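Local coordinates for hydrogenase expression/formation protein HypE (Desulfovibrio vulgaris subsp. vulgaris, PDB 2Z1U), which binds ATP and magnesium and, as a HypE-family maturation protein, probably uses the nucleotide in building the active-site metal centre of hydrogenases, at residues S24-R29 with I106-V111. Numbering follows the deposited sequence.
Sequences SDLFLR and ILERVV. With ATP (adenosine-5'-triphosphate), chain D.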
loop_
_atom_site.group_PDB
_atom_site.type_symbol
_atom_site.label_atom_id
_atom_site.label_comp_id
_atom_site.label_asym_id
_atom_site.label_seq_id
_atom_site.Cartn_x
_atom_site.Cartn_y
_atom_site.Cartn_z
ATOM N N SER A 24 5.995 13.990 -11.644
ATOM C CA SER A 24 7.069 13.918 -12.647
ATOM C C SER A 24 8.414 14.460 -12.178
ATOM O O SER A 24 9.448 13.826 -12.387
ATOM C CB SER A 24 6.661 14.563 -13.985
ATOM O OG SER A 24 5.719 13.711 -14.648
ATOM N N ASP A 25 8.407 15.627 -11.544
ATOM C CA ASP A 25 9.660 16.325 -11.245
ATOM C C ASP A 25 10.368 15.805 -10.001
ATOM O O ASP A 25 11.571 15.990 -9.860
ATOM C CB ASP A 25 9.438 17.834 -11.130
ATOM C CG ASP A 25 8.944 18.466 -12.429
ATOM O OD1 ASP A 25 8.847 17.775 -13.473
ATOM O OD2 ASP A 25 8.643 19.672 -12.397
ATOM N N LEU A 26 9.631 15.169 -9.093
ATOM C CA LEU A 26 10.256 14.646 -7.884
ATOM C C LEU A 26 10.311 13.128 -7.862
ATOM O O LEU A 26 11.399 12.550 -7.874
ATOM C CB LEU A 26 9.569 15.170 -6.615
ATOM C CG LEU A 26 10.162 14.675 -5.282
ATOM C CD1 LEU A 26 11.608 15.142 -5.092
ATOM C CD2 LEU A 26 9.299 15.107 -4.117
ATOM N N PHE A 27 9.139 12.494 -7.827
ATOM C CA PHE A 27 9.055 11.041 -7.634
ATOM C C PHE A 27 9.677 10.266 -8.794
ATOM O O PHE A 27 10.569 9.449 -8.573
ATOM C CB PHE A 27 7.610 10.589 -7.368
ATOM C CG PHE A 27 7.026 11.139 -6.093
ATOM C CD1 PHE A 27 7.574 10.800 -4.848
ATOM C CD2 PHE A 27 5.911 11.975 -6.126
ATOM C CE1 PHE A 27 7.033 11.310 -3.663
ATOM C CE2 PHE A 27 5.364 12.491 -4.942
ATOM C CZ PHE A 27 5.927 12.159 -3.712
ATOM N N LEU A 28 9.226 10.543 -10.022
ATOM C CA LEU A 28 9.775 9.899 -11.222
ATOM C C LEU A 28 11.260 10.166 -11.400
ATOM O O LEU A 28 12.003 9.294 -11.856
ATOM C CB LEU A 28 9.041 10.362 -12.488
ATOM C CG LEU A 28 7.927 9.435 -12.954
ATOM C CD1 LEU A 28 6.854 9.246 -11.864
ATOM C CD2 LEU A 28 7.333 9.960 -14.258
ATOM N N ARG A 29 11.690 11.370 -11.040
ATOM C CA ARG A 29 13.094 11.737 -11.184
ATOM C C ARG A 29 13.965 10.814 -10.340
ATOM O O ARG A 29 14.948 10.253 -10.828
ATOM C CB ARG A 29 13.313 13.197 -10.800
ATOM C CG ARG A 29 14.642 13.764 -11.281
ATOM C CD ARG A 29 14.762 15.246 -10.955
ATOM N NE ARG A 29 15.487 15.430 -9.696
ATOM C CZ ARG A 29 14.956 15.857 -8.550
ATOM N NH1 ARG A 29 13.671 16.186 -8.471
ATOM N NH2 ARG A 29 15.729 15.981 -7.479
ATOM N N ILE A 106 12.172 18.213 3.260
ATOM C CA ILE A 106 11.931 16.975 4.011
ATOM C C ILE A 106 11.461 15.886 3.038
ATOM O O ILE A 106 12.027 14.799 2.996
ATOM C CB ILE A 106 10.915 17.175 5.171
ATOM C CG1 ILE A 106 11.524 18.069 6.259
ATOM C CG2 ILE A 106 10.461 15.818 5.742
ATOM C CD1 ILE A 106 10.624 18.312 7.462
ATOM N N LEU A 107 10.454 16.213 2.231
ATOM C CA LEU A 107 9.923 15.289 1.230
ATOM C C LEU A 107 10.990 14.817 0.236
ATOM O O LEU A 107 11.110 13.618 -0.012
ATOM C CB LEU A 107 8.734 15.916 0.492
ATOM C CG LEU A 107 8.057 15.080 -0.597
ATOM C CD1 LEU A 107 7.444 13.790 -0.050
ATOM C CD2 LEU A 107 7.000 15.921 -1.305
ATOM N N GLU A 108 11.761 15.753 -0.317
ATOM C CA GLU A 108 12.827 15.418 -1.269
ATOM C C GLU A 108 13.935 14.535 -0.668
ATOM O O GLU A 108 14.411 13.612 -1.328
ATOM C CB GLU A 108 13.431 16.684 -1.908
ATOM C CG GLU A 108 14.597 16.381 -2.854
ATOM C CD GLU A 108 14.839 17.451 -3.901
ATOM O OE1 GLU A 108 15.153 18.611 -3.537
ATOM O OE2 GLU A 108 14.743 17.112 -5.097
ATOM N N ARG A 109 14.349 14.826 0.563
ATOM C CA ARG A 109 15.311 13.980 1.268
ATOM C C ARG A 109 14.783 12.554 1.457
ATOM O O ARG A 109 15.521 11.583 1.282
ATOM C CB ARG A 109 15.659 14.575 2.628
ATOM C CG ARG A 109 16.603 15.772 2.565
ATOM C CD ARG A 109 17.156 16.074 3.958
ATOM N NE ARG A 109 16.199 16.819 4.780
ATOM C CZ ARG A 109 16.197 16.847 6.112
ATOM N NH1 ARG A 109 17.099 16.161 6.818
ATOM N NH2 ARG A 109 15.277 17.567 6.745
ATOM N N VAL A 110 13.502 12.438 1.800
ATOM C CA VAL A 110 12.870 11.128 2.013
ATOM C C VAL A 110 12.761 10.365 0.691
ATOM O O VAL A 110 13.083 9.171 0.623
ATOM C CB VAL A 110 11.482 11.271 2.656
ATOM C CG1 VAL A 110 10.732 9.928 2.628
ATOM C CG2 VAL A 110 11.611 11.790 4.086
ATOM N N VAL A 111 12.316 11.070 -0.350
ATOM C CA VAL A 111 12.223 10.520 -1.702
ATOM C C VAL A 111 13.605 10.078 -2.202
ATOM O O VAL A 111 13.741 8.979 -2.739
ATOM C CB VAL A 111 11.549 11.523 -2.692
ATOM C CG1 VAL A 111 11.705 11.052 -4.116
ATOM C CG2 VAL A 111 10.065 11.686 -2.342
HETATM P PG ATP D . -6.452 9.140 -7.745
HETATM O O1G ATP D . -5.345 8.880 -6.706
HETATM O O2G ATP D . -6.768 10.599 -7.869
HETATM O O3G ATP D . -7.682 8.257 -7.589
HETATM P PB ATP D . -5.076 7.573 -9.778
HETATM O O1B ATP D . -4.717 6.723 -8.542
HETATM O O2B ATP D . -5.693 6.879 -10.953
HETATM O O3B ATP D . -5.922 8.820 -9.235
HETATM P PA ATP D . -2.734 9.160 -9.447
HETATM O O1A ATP D . -3.137 10.603 -9.736
HETATM O O2A ATP D . -2.737 8.840 -7.978
HETATM O O3A ATP D . -3.692 8.174 -10.337
HETATM O "O5'" ATP D . -1.363 8.787 -10.119
HETATM C "C5'" ATP D . -0.984 9.278 -11.412
HETATM C "C4'" ATP D . 0.303 8.576 -11.790
HETATM O "O4'" ATP D . 1.322 9.069 -10.896
HETATM C "C3'" ATP D . 0.235 7.072 -11.590
HETATM O "O3'" ATP D . 0.974 6.443 -12.655
HETATM C "C2'" ATP D . 0.956 6.818 -10.262
HETATM O "O2'" ATP D . 1.619 5.553 -10.294
HETATM C "C1'" ATP D . 1.961 7.985 -10.191
HETATM N N9 ATP D . 2.239 8.447 -8.805
HETATM C C8 ATP D . 1.448 9.189 -8.016
HETATM N N7 ATP D . 2.052 9.425 -6.828
HETATM C C5 ATP D . 3.231 8.777 -6.870
HETATM C C6 ATP D . 4.373 8.592 -5.944
HETATM N N6 ATP D . 4.323 9.139 -4.709
HETATM N N1 ATP D . 5.406 7.872 -6.370
HETATM C C2 ATP D . 5.480 7.301 -7.588
HETATM N N3 ATP D . 4.472 7.447 -8.482
HETATM C C4 ATP D . 3.362 8.161 -8.164
#
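Leu26 and Phe27 face Leu107, Glu108 and Val111 across two helices that run nearly parallel, their local axes 22° apart and 10.2 Å at closest approach. Leu26 points toward the other helix, and its two methyls divide the work: CD2 packs against CD2 of Leu107 at 3.7 Å and also meets CG2 of Val111, while CD1 crosses the Glu108 side chain obliquely, near CB and CG and close to OE2. Val111 is the shared neighbour, because the same CG2 comes to 3.3 Å from CE1 of Phe27, a tight approach oblique to the ring. With CG anti to its carbonyl carbon (chi1 -64°), Phe27 sends its ring between Val111 CG2 and the adenine amino group. That nitrogen, ATP N6, sits 3.3 Å above the ring plane, over its centre, and Phe27 CB reaches N1 of the base. The ATP is also held by Thr222 and Arg223 of the second subunit. Phe96 of strand 87-99 touches Phe27, Leu107 and Val111, closing the apolar cluster against the sheet.

On the solvent side Arg29 bends at chi3 (95°) and brings its guanidinium back along its own helix. Arg29 NH2 gives a nearly straight 2.8 Å salt-bridge hydrogen bond to Glu108 OE2, with the carboxylate turned almost perpendicular to the guanidinium. The contact thus pairs two chemistries: an ion pair joins the helices nearer the solvent, while the buried hydrocarbon layer backs the aromatic ring on which the adenine amino group rests.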